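Local coordinates for fibrillarin-like rRNA/tRNA 2'-O-methyltransferase (Aeropyrum pernix, PDB 4DF3), which probably uses S-adenosylmethionine to methylate ribose 2'-hydroxyls in rRNA and tRNA at sites chosen by a guide RNA, at residues E72-E77 against Y177-I182; L82-A87 against D149-D154; R104-E109 against H143-V148. The protein carries 2 engineered substitutions. All blocks are in the same frame, centred on the assembly; numbering follows the deposited sequence.

Contact 1: E72-E77 against Y177-I182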
loop_
_atom_site.group_PDB
_atom_site.type_symbol
_atom_site.label_atom_id
_atom_site.label_comp_id
_atom_site.label_asym_id
_atom_site.label_seq_id
_atom_site.Cartn_x
_atom_site.Cartn_y
_atom_site.Cartn_z
ATOM N N GLU A 72 -8.025 10.007 3.483
ATOM C CA GLU A 72 -7.332 10.596 2.276
ATOM C C GLU A 72 -6.410 9.503 1.797
ATOM O O GLU A 72 -6.150 8.542 2.575
ATOM C CB GLU A 72 -6.528 11.861 2.615
ATOM C CG GLU A 72 -5.446 11.739 3.631
ATOM C CD GLU A 72 -5.342 12.922 4.565
ATOM O OE1 GLU A 72 -6.147 13.882 4.498
ATOM O OE2 GLU A 72 -4.477 12.853 5.438
ATOM N N LEU A 73 -6.014 9.619 0.528
ATOM C CA LEU A 73 -4.963 8.778 -0.019
ATOM C C LEU A 73 -3.646 9.554 0.023
ATOM O O LEU A 73 -3.436 10.411 -0.781
ATOM C CB LEU A 73 -5.270 8.403 -1.458
ATOM C CG LEU A 73 -4.199 7.615 -2.231
ATOM C CD1 LEU A 73 -3.857 6.374 -1.428
ATOM C CD2 LEU A 73 -4.638 7.280 -3.641
ATOM N N PRO A 74 -2.720 9.177 0.944
ATOM C CA PRO A 74 -1.514 9.987 1.029
ATOM C C PRO A 74 -0.474 9.679 -0.024
ATOM O O PRO A 74 0.486 10.439 -0.106
ATOM C CB PRO A 74 -0.927 9.621 2.409
ATOM C CG PRO A 74 -1.496 8.405 2.832
ATOM C CD PRO A 74 -2.832 8.183 2.039
ATOM N N VAL A 75 -0.654 8.581 -0.778
ATOM C CA VAL A 75 0.298 8.186 -1.824
ATOM C C VAL A 75 0.023 9.121 -3.036
ATOM O O VAL A 75 -1.099 9.143 -3.576
ATOM C CB VAL A 75 0.086 6.688 -2.303
ATOM C CG1 VAL A 75 1.015 6.339 -3.529
ATOM C CG2 VAL A 75 0.338 5.672 -1.169
ATOM N N LYS A 76 1.056 9.874 -3.438
ATOM C CA LYS A 76 0.971 10.913 -4.485
ATOM C C LYS A 76 1.975 10.733 -5.621
ATOM O O LYS A 76 3.074 10.190 -5.433
ATOM C CB LYS A 76 1.325 12.298 -3.932
ATOM C CG LYS A 76 0.439 12.807 -2.775
ATOM C CD LYS A 76 -0.826 13.433 -3.346
ATOM C CE LYS A 76 -1.848 13.692 -2.246
ATOM N NZ LYS A 76 -3.194 14.001 -2.930
ATOM N N GLU A 77 1.592 11.280 -6.784
ATOM C CA GLU A 77 2.519 11.349 -7.905
ATOM C C GLU A 77 3.911 11.819 -7.470
ATOM O O GLU A 77 4.061 12.827 -6.751
ATOM C CB GLU A 77 1.958 12.288 -8.976
ATOM C CG GLU A 77 2.876 12.359 -10.197
ATOM C CD GLU A 77 2.411 13.456 -11.166
ATOM O OE1 GLU A 77 1.560 14.292 -10.772
ATOM O OE2 GLU A 77 2.918 13.469 -12.308
ATOM N N TYR A 177 4.143 10.195 5.669
ATOM C CA TYR A 177 3.040 9.372 6.144
ATOM C C TYR A 177 3.472 7.943 6.446
ATOM O O TYR A 177 4.433 7.430 5.879
ATOM C CB TYR A 177 1.952 9.347 5.087
ATOM C CG TYR A 177 2.329 8.919 3.674
ATOM C CD1 TYR A 177 2.285 7.566 3.291
ATOM C CD2 TYR A 177 2.779 9.900 2.689
ATOM C CE1 TYR A 177 2.588 7.159 2.006
ATOM C CE2 TYR A 177 3.101 9.482 1.377
ATOM C CZ TYR A 177 3.029 8.112 1.053
ATOM O OH TYR A 177 3.315 7.692 -0.240
ATOM N N MET A 178 2.735 7.291 7.332
ATOM C CA MET A 178 3.022 5.897 7.687
ATOM C C MET A 178 1.709 5.175 7.637
ATOM O O MET A 178 0.717 5.593 8.298
ATOM C CB MET A 178 3.571 5.864 9.156
ATOM C CG MET A 178 4.187 4.520 9.638
ATOM S SD MET A 178 2.951 3.227 9.796
ATOM C CE MET A 178 1.955 3.898 11.066
ATOM N N LEU A 179 1.626 4.156 6.776
ATOM C CA LEU A 179 0.441 3.315 6.717
ATOM C C LEU A 179 0.890 1.942 7.157
ATOM O O LEU A 179 1.868 1.377 6.638
ATOM C CB LEU A 179 -0.069 3.238 5.278
ATOM C CG LEU A 179 -0.736 4.534 4.768
ATOM C CD1 LEU A 179 -0.756 4.483 3.194
ATOM C CD2 LEU A 179 -2.188 4.665 5.344
ATOM N N MET A 180 0.171 1.412 8.130
ATOM C CA MET A 180 0.537 0.075 8.736
ATOM C C MET A 180 -0.717 -0.856 8.789
ATOM O O MET A 180 -1.752 -0.490 9.349
ATOM C CB MET A 180 1.185 0.179 10.141
ATOM C CG MET A 180 1.745 -1.198 10.572
ATOM S SD MET A 180 2.513 -1.044 12.216
ATOM C CE MET A 180 1.185 -1.224 13.367
ATOM N N ALA A 181 -0.651 -1.980 8.096
ATOM C CA ALA A 181 -1.674 -3.021 8.262
ATOM C C ALA A 181 -1.407 -3.769 9.569
ATOM O O ALA A 181 -0.339 -4.358 9.763
ATOM C CB ALA A 181 -1.595 -4.005 7.091
ATOM N N ILE A 182 -2.404 -3.798 10.442
ATOM C CA ILE A 182 -2.296 -4.418 11.753
ATOM C C ILE A 182 -3.377 -5.521 11.896
ATOM O O ILE A 182 -4.522 -5.311 11.464
ATOM C CB ILE A 182 -2.480 -3.321 12.881
ATOM C CG1 ILE A 182 -2.209 -3.931 14.262
ATOM C CG2 ILE A 182 -3.803 -2.621 12.841
ATOM C CD1 ILE A 182 -2.169 -2.815 15.385
#

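Contact 2: L82-A87 against D149-D154. With SAM (S-adenosylmethionine), chain C.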
loop_
_atom_site.group_PDB
_atom_site.type_symbol
_atom_site.label_atom_id
_atom_site.label_comp_id
_atom_site.label_asym_id
_atom_site.label_seq_id
_atom_site.Cartn_x
_atom_site.Cartn_y
_atom_site.Cartn_z
ATOM N N LEU A 82 8.926 3.801 1.188
ATOM C CA LEU A 82 9.580 2.624 1.697
ATOM C C LEU A 82 8.450 1.630 2.023
ATOM O O LEU A 82 7.593 1.886 2.866
ATOM C CB LEU A 82 10.361 2.936 2.977
ATOM C CG LEU A 82 10.933 1.720 3.754
ATOM C CD1 LEU A 82 11.833 0.902 2.813
ATOM C CD2 LEU A 82 11.774 2.273 4.968
ATOM N N TYR A 83 8.506 0.480 1.377
ATOM C CA TYR A 83 7.441 -0.530 1.518
ATOM C C TYR A 83 8.001 -1.784 2.203
ATOM O O TYR A 83 8.835 -2.498 1.597
ATOM C CB TYR A 83 6.911 -0.868 0.130
ATOM C CG TYR A 83 5.597 -1.652 0.110
ATOM C CD1 TYR A 83 4.627 -1.342 -0.806
ATOM C CD2 TYR A 83 5.376 -2.743 0.966
ATOM C CE1 TYR A 83 3.481 -2.119 -0.903
ATOM C CE2 TYR A 83 4.171 -3.511 0.927
ATOM C CZ TYR A 83 3.262 -3.192 -0.038
ATOM O OH TYR A 83 2.103 -3.922 -0.150
ATOM N N LEU A 84 7.563 -1.999 3.447
ATOM C CA LEU A 84 8.057 -3.109 4.260
ATOM C C LEU A 84 7.116 -4.274 4.033
ATOM O O LEU A 84 5.913 -4.180 4.370
ATOM C CB LEU A 84 8.186 -2.756 5.744
ATOM C CG LEU A 84 9.116 -1.560 6.091
ATOM C CD1 LEU A 84 9.184 -1.370 7.594
ATOM C CD2 LEU A 84 10.486 -1.648 5.455
ATOM N N GLY A 85 7.634 -5.346 3.422
ATOM C CA GLY A 85 6.784 -6.534 3.219
ATOM C C GLY A 85 6.089 -6.526 1.865
ATOM O O GLY A 85 4.882 -6.853 1.786
ATOM N N ILE A 86 6.824 -6.206 0.808
ATOM C CA ILE A 86 6.247 -5.897 -0.495
ATOM C C ILE A 86 5.660 -7.204 -1.112
ATOM O O ILE A 86 4.789 -7.116 -1.978
ATOM C CB ILE A 86 7.241 -5.105 -1.446
ATOM C CG1 ILE A 86 6.608 -4.887 -2.839
ATOM C CG2 ILE A 86 8.553 -5.882 -1.702
ATOM C CD1 ILE A 86 7.488 -4.121 -3.828
ATOM N N ALA A 87 6.190 -8.364 -0.676
ATOM C CA ALA A 87 5.730 -9.660 -1.224
ATOM C C ALA A 87 5.900 -9.705 -2.769
ATOM O O ALA A 87 6.931 -9.297 -3.300
ATOM C CB ALA A 87 4.238 -9.877 -0.791
ATOM N N ASP A 149 9.007 9.775 1.296
ATOM C CA ASP A 149 7.813 10.558 1.588
ATOM C C ASP A 149 6.823 9.787 2.433
ATOM O O ASP A 149 5.999 10.397 3.155
ATOM C CB ASP A 149 7.163 10.954 0.312
ATOM C CG ASP A 149 8.071 11.869 -0.512
ATOM O OD1 ASP A 149 8.244 12.994 -0.077
ATOM O OD2 ASP A 149 8.623 11.433 -1.516
ATOM N N GLY A 150 6.874 8.454 2.334
ATOM C CA GLY A 150 5.902 7.609 3.053
ATOM C C GLY A 150 6.519 6.230 3.355
ATOM O O GLY A 150 7.504 5.796 2.697
ATOM N N LEU A 151 5.933 5.584 4.321
ATOM C CA LEU A 151 6.376 4.244 4.784
ATOM C C LEU A 151 5.098 3.430 4.877
ATOM O O LEU A 151 4.164 3.793 5.532
ATOM C CB LEU A 151 7.082 4.356 6.132
ATOM C CG LEU A 151 7.708 3.067 6.665
ATOM C CD1 LEU A 151 8.518 3.466 7.909
ATOM C CD2 LEU A 151 6.723 1.968 7.004
ATOM N N TYR A 152 5.067 2.305 4.139
ATOM C CA TYR A 152 3.935 1.447 4.138
ATOM C C TYR A 152 4.427 0.086 4.670
ATOM O O TYR A 152 5.446 -0.445 4.191
ATOM C CB TYR A 152 3.473 1.265 2.678
ATOM C CG TYR A 152 2.195 0.415 2.587
ATOM C CD1 TYR A 152 0.931 1.009 2.606
ATOM C CD2 TYR A 152 2.282 -1.007 2.473
ATOM C CE1 TYR A 152 -0.234 0.194 2.513
ATOM C CE2 TYR A 152 1.095 -1.835 2.383
ATOM C CZ TYR A 152 -0.146 -1.173 2.429
ATOM O OH TYR A 152 -1.286 -1.926 2.296
ATOM N N ALA A 153 3.701 -0.474 5.639
ATOM C CA ALA A 153 4.209 -1.677 6.345
ATOM C C ALA A 153 3.130 -2.717 6.377
ATOM O O ALA A 153 2.043 -2.457 6.881
ATOM C CB ALA A 153 4.696 -1.340 7.764
ATOM N N ASP A 154 3.448 -3.901 5.866
ATOM C CA ASP A 154 2.559 -5.047 5.959
ATOM C C ASP A 154 3.407 -6.310 6.041
ATOM O O ASP A 154 3.440 -7.070 5.092
ATOM C CB ASP A 154 1.635 -5.098 4.732
ATOM C CG ASP A 154 0.542 -6.198 4.847
ATOM O OD1 ASP A 154 -0.127 -6.465 3.820
ATOM O OD2 ASP A 154 0.399 -6.835 5.933
HETATM N N SAM C . 1.961 -6.015 1.202
HETATM C CA SAM C . 1.636 -7.174 0.321
HETATM C C SAM C . 0.461 -6.745 -0.563
HETATM O O SAM C . -0.397 -5.942 -0.141
HETATM O OXT SAM C . 0.367 -7.195 -1.700
HETATM C CB SAM C . 1.226 -8.453 1.129
HETATM C CG SAM C . 2.335 -8.672 2.144
HETATM S SD SAM C . 2.451 -10.339 2.853
HETATM C CE SAM C . 1.074 -10.039 3.991
HETATM C "C5'" SAM C . 3.847 -10.135 4.020
HETATM C "C4'" SAM C . 5.222 -10.313 3.369
HETATM O "O4'" SAM C . 6.285 -9.813 4.179
HETATM C "C3'" SAM C . 5.645 -11.738 3.040
HETATM O "O3'" SAM C . 5.898 -11.736 1.631
HETATM C "C2'" SAM C . 6.842 -12.069 3.946
HETATM O "O2'" SAM C . 7.798 -12.879 3.301
HETATM C "C1'" SAM C . 7.425 -10.690 4.223
HETATM N N9 SAM C . 8.032 -10.524 5.558
HETATM C C8 SAM C . 7.655 -11.043 6.802
HETATM N N7 SAM C . 8.559 -10.589 7.754
HETATM C C5 SAM C . 9.477 -9.823 7.147
HETATM C C6 SAM C . 10.565 -9.116 7.633
HETATM N N6 SAM C . 10.962 -9.102 8.964
HETATM N N1 SAM C . 11.223 -8.412 6.634
HETATM C C2 SAM C . 10.957 -8.339 5.279
HETATM N N3 SAM C . 9.860 -9.050 4.826
HETATM C C4 SAM C . 9.183 -9.779 5.753
#

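Contact 3: R104-E109 against H143-V148. With SAM (S-adenosylmethionine), chain C.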
loop_
_atom_site.group_PDB
_atom_site.type_symbol
_atom_site.label_atom_id
_atom_site.label_comp_id
_atom_site.label_asym_id
_atom_site.label_seq_id
_atom_site.Cartn_x
_atom_site.Cartn_y
_atom_site.Cartn_z
ATOM N N ARG A 104 9.406 6.323 -6.592
ATOM C CA ARG A 104 10.074 5.060 -6.370
ATOM C C ARG A 104 9.369 4.327 -5.239
ATOM O O ARG A 104 8.988 4.914 -4.209
ATOM C CB ARG A 104 11.515 5.256 -5.947
ATOM C CG ARG A 104 12.385 5.877 -6.961
ATOM C CD ARG A 104 13.841 5.588 -6.631
ATOM N NE ARG A 104 14.618 5.972 -7.795
ATOM C CZ ARG A 104 15.932 6.168 -7.809
ATOM N NH1 ARG A 104 16.653 5.983 -6.706
ATOM N NH2 ARG A 104 16.518 6.507 -8.952
ATOM N N ILE A 105 9.256 3.025 -5.385
ATOM C CA ILE A 105 8.952 2.189 -4.207
ATOM C C ILE A 105 10.149 1.323 -3.881
ATOM O O ILE A 105 10.597 0.491 -4.738
ATOM C CB ILE A 105 7.862 1.219 -4.527
ATOM C CG1 ILE A 105 6.608 1.956 -4.828
ATOM C CG2 ILE A 105 7.585 0.281 -3.312
ATOM C CD1 ILE A 105 5.675 1.158 -5.428
ATOM N N TYR A 106 10.671 1.489 -2.673
ATOM C CA TYR A 106 11.750 0.646 -2.229
ATOM C C TYR A 106 11.079 -0.494 -1.510
ATOM O O TYR A 106 10.439 -0.291 -0.434
ATOM C CB TYR A 106 12.668 1.401 -1.281
ATOM C CG TYR A 106 13.405 2.529 -1.942
ATOM C CD1 TYR A 106 14.667 2.295 -2.578
ATOM C CD2 TYR A 106 12.932 3.842 -1.817
ATOM C CE1 TYR A 106 15.387 3.377 -3.139
ATOM C CE2 TYR A 106 13.630 4.898 -2.399
ATOM C CZ TYR A 106 14.859 4.639 -3.052
ATOM O OH TYR A 106 15.597 5.689 -3.614
ATOM N N GLY A 107 11.154 -1.679 -2.117
ATOM C CA GLY A 107 10.349 -2.795 -1.613
ATOM C C GLY A 107 11.177 -3.797 -0.871
ATOM O O GLY A 107 11.899 -4.561 -1.479
ATOM N N VAL A 108 11.024 -3.823 0.445
ATOM C CA VAL A 108 11.760 -4.761 1.311
ATOM C C VAL A 108 10.981 -6.051 1.501
ATOM O O VAL A 108 9.838 -6.046 1.912
ATOM C CB VAL A 108 12.064 -4.092 2.683
ATOM C CG1 VAL A 108 12.815 -5.082 3.677
ATOM C CG2 VAL A 108 12.780 -2.773 2.501
ATOM N N GLU A 109 11.646 -7.178 1.293
ATOM C CA GLU A 109 11.027 -8.497 1.350
ATOM C C GLU A 109 12.152 -9.444 1.702
ATOM O O GLU A 109 13.244 -9.361 1.051
ATOM C CB GLU A 109 10.472 -8.880 -0.047
ATOM C CG GLU A 109 10.032 -10.345 -0.212
ATOM C CD GLU A 109 9.036 -10.756 0.833
ATOM O OE1 GLU A 109 7.945 -10.095 1.010
ATOM O OE2 GLU A 109 9.375 -11.716 1.568
ATOM N N HIS A 143 22.125 1.991 2.883
ATOM C CA HIS A 143 22.849 2.522 1.742
ATOM C C HIS A 143 22.030 2.443 0.442
ATOM O O HIS A 143 22.417 2.964 -0.605
ATOM C CB HIS A 143 24.163 1.734 1.554
ATOM C CG HIS A 143 23.976 0.293 1.232
ATOM N ND1 HIS A 143 23.417 -0.609 2.109
ATOM C CD2 HIS A 143 24.351 -0.425 0.139
ATOM C CE1 HIS A 143 23.439 -1.820 1.576
ATOM N NE2 HIS A 143 24.014 -1.744 0.384
ATOM N N LEU A 144 20.902 1.771 0.515
ATOM C CA LEU A 144 20.095 1.522 -0.689
ATOM C C LEU A 144 18.789 2.352 -0.704
ATOM O O LEU A 144 18.059 2.392 -1.708
ATOM C CB LEU A 144 19.801 0.024 -0.813
ATOM C CG LEU A 144 21.002 -0.927 -0.954
ATOM C CD1 LEU A 144 20.479 -2.322 -0.810
ATOM C CD2 LEU A 144 21.672 -0.744 -2.322
ATOM N N VAL A 145 18.511 3.016 0.403
ATOM C CA VAL A 145 17.222 3.698 0.582
ATOM C C VAL A 145 17.447 5.118 0.990
ATOM O O VAL A 145 18.005 5.385 2.065
ATOM C CB VAL A 145 16.310 3.034 1.641
ATOM C CG1 VAL A 145 14.977 3.835 1.798
ATOM C CG2 VAL A 145 15.977 1.611 1.240
ATOM N N GLU A 146 17.002 6.039 0.139
ATOM C CA GLU A 146 17.037 7.467 0.423
ATOM C C GLU A 146 15.887 7.868 1.352
ATOM O O GLU A 146 15.091 7.007 1.771
ATOM C CB GLU A 146 16.891 8.256 -0.921
ATOM C CG GLU A 146 15.489 8.133 -1.637
ATOM C CD GLU A 146 15.483 8.821 -2.996
ATOM O OE1 GLU A 146 16.110 9.906 -3.153
ATOM O OE2 GLU A 146 14.894 8.261 -3.933
ATOM N N GLY A 147 15.807 9.155 1.689
ATOM C CA GLY A 147 14.662 9.749 2.375
ATOM C C GLY A 147 13.364 9.398 1.642
ATOM O O GLY A 147 13.250 9.516 0.395
ATOM N N VAL A 148 12.351 9.009 2.398
ATOM C CA VAL A 148 11.092 8.690 1.751
ATOM C C VAL A 148 9.956 9.587 2.193
ATOM O O VAL A 148 9.937 10.040 3.326
ATOM C CB VAL A 148 10.719 7.218 2.009
ATOM C CG1 VAL A 148 11.761 6.307 1.243
ATOM C CG2 VAL A 148 10.691 6.892 3.503
HETATM N N SAM C . 1.961 -6.015 1.202
HETATM C CA SAM C . 1.636 -7.174 0.321
HETATM C C SAM C . 0.461 -6.745 -0.563
HETATM O O SAM C . -0.397 -5.942 -0.141
HETATM O OXT SAM C . 0.367 -7.195 -1.700
HETATM C CB SAM C . 1.226 -8.453 1.129
HETATM C CG SAM C . 2.335 -8.672 2.144
HETATM S SD SAM C . 2.451 -10.339 2.853
HETATM C CE SAM C . 1.074 -10.039 3.991
HETATM C "C5'" SAM C . 3.847 -10.135 4.020
HETATM C "C4'" SAM C . 5.222 -10.313 3.369
HETATM O "O4'" SAM C . 6.285 -9.813 4.179
HETATM C "C3'" SAM C . 5.645 -11.738 3.040
HETATM O "O3'" SAM C . 5.898 -11.736 1.631
HETATM C "C2'" SAM C . 6.842 -12.069 3.946
HETATM O "O2'" SAM C . 7.798 -12.879 3.301
HETATM C "C1'" SAM C . 7.425 -10.690 4.223
HETATM N N9 SAM C . 8.032 -10.524 5.558
HETATM C C8 SAM C . 7.655 -11.043 6.802
HETATM N N7 SAM C . 8.559 -10.589 7.754
HETATM C C5 SAM C . 9.477 -9.823 7.147
HETATM C C6 SAM C . 10.565 -9.116 7.633
HETATM N N6 SAM C . 10.962 -9.102 8.964
HETATM N N1 SAM C . 11.223 -8.412 6.634
HETATM C C2 SAM C . 10.957 -8.339 5.279
HETATM N N3 SAM C . 9.860 -9.050 4.826
HETATM C C4 SAM C . 9.183 -9.779 5.753
#

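Contact 1: E72-E77 against Y177-I182
P74 turns the CB–CG edge of its ring onto one face of Y177, and this one overlap makes most of the contact between the loop 72-77 and the strand 177-182. Its CB sits 3.8 Å from the ring centroid and 20° off the normal, a CH-pi contact; the nearest ring atom is Y177 CG, with P74 CB 3.6 Å away. Proline suits the place because its closed ring holds CB and CG in fixed positions against the aromatic face. P74 CG carries the apolar surface onward, 4.0 Å from L179 CD1. Y177 reaches the loop because its CG stands between the backbone N and the carbonyl carbon (chi1 54°), which sends the ring along the loop rather than away from it. The far end of the ring therefore lies beside V75, whose CG2 is 3.7 Å from Y177 OH and whose CA is closer still. V75 CG2, anti to its carbonyl carbon, is the branch that touches the tyrosine. The hydroxyl itself is hydrogen-bonded to D79, which also accepts the backbone N-H of K76, and a tyrosine thus gives both an apolar face and a polar end. Y228 of strand 224-229 packs against both P74 and L179, and the loop between helix 61-67 and strand 80-84 lies against one side of the central sheet, while M178 faces the opposite side, toward helices 160-171 and 195-206.

Contact 2: L82-A87 against D149-D154
Strands 82-84 and 150-153 run parallel, their axes 4.7 Å apart and 12° from alignment, as neighbours in the central sheet of a Rossmann-like methyltransferase fold. L82 pairs with L151, Y83 with Y152 and L84 with A153. Four nearly straight backbone hydrogen bonds join them: L82 N to G150 O, Y152 N to L82 O, L84 N to Y152 O and D154 N to L84 O. L82, L84, L151 and A153 share one face of the sheet, where L84 CD1 meets L151 CD2 at 4.2 Å and helix 160-171 packs on L82, L84 and A153. On the other face the two tyrosines stand side by side, pointing the same way. Both have CG anti to the backbone N (chi1 -167° for Y83); their planes are inclined at 52°, an oblique pair, and Y152 CD2 rests over one face of the Y83 ring, 3.5 Å from Y83 CZ, with I86 CB over the other. Past the strand ends the cofactor's amino group is held. G85, with positive phi, turns the chain where a side chain would strike D154 O, and it offers its own O to SAM N at 3.1 Å. D154 OD1 makes only a weak bond to this amine and a salt bridge to K61. At the rim of the Y83 ring, in its plane, SAM N donates to Y83 OH over 2.5 Å, unusually short and of doubtful exact length.

Contact 3: R104-E109 against H143-V148
Strand 104-109 belongs to the parallel part of the Rossmann-like sheet, and the loop 143-148, which leads into strand 148-153, packs over the side chain of Y106. V145 lies over one face of its ring, sliding past it in the opposite direction, with V145 CG2 4.1 Å from Y106 CD1, while V148 CG1 approaches Y106 CD2 obliquely; compact, branched valines suit this buried aromatic surface. CG of Y106 is anti to its carbonyl carbon (chi1 -66°), and the ring carries the hydroxyl out to E146. There Y106 OH donates to E146 OE2 over 2.7 Å: the oxygen lies in the ring plane, but the hydroxyl meets the carboxylate from above, 43° out of its plane. E146 reaches it with CG between N and the carbonyl carbon (chi1 67°) and the chain extended beyond CG. R104, reaching along its own strand, gives NH1 to Y106 OH at 3.3 Å, close to the guanidinium plane; its pairing with E146 OE2 is long and purely electrostatic. At the other end of the strand the two carboxylate oxygens of E109 accept one ribose hydroxyl of the cofactor each, O3' on OE1 at 2.7 Å and O2' on OE2 at 2.6 Å. Since E146 OE2 also forms a salt bridge with R80, the two arginines would probably stabilise its negative charge, and the tyrosine hydroxyl, accepting from R104 while donating to E146, is probably held in one orientation by the two bonds.

How the contacts relate
All three contacts reach the seven-stranded sheet, whose neighbouring strands run 104-109, 80-84, 148-153 and 176-183. Contact 2 lies in the middle: its centre is 9 Å from that of contact 1 and 9 Å from that of contact 3, while those two stand 15 Å apart without touching. Backbone bonds such as L179 O to A153 N, and G85 N to V108 O, carry the sheet from one contact to the next. Along the chain they are concentric, contact 3 within contact 2 and contact 2 within contact 1. Contacts 2 and 3 both reach the cofactor, holding its amino group and its ribose respectively, whereas contact 1 packs a loop beside the same sheet.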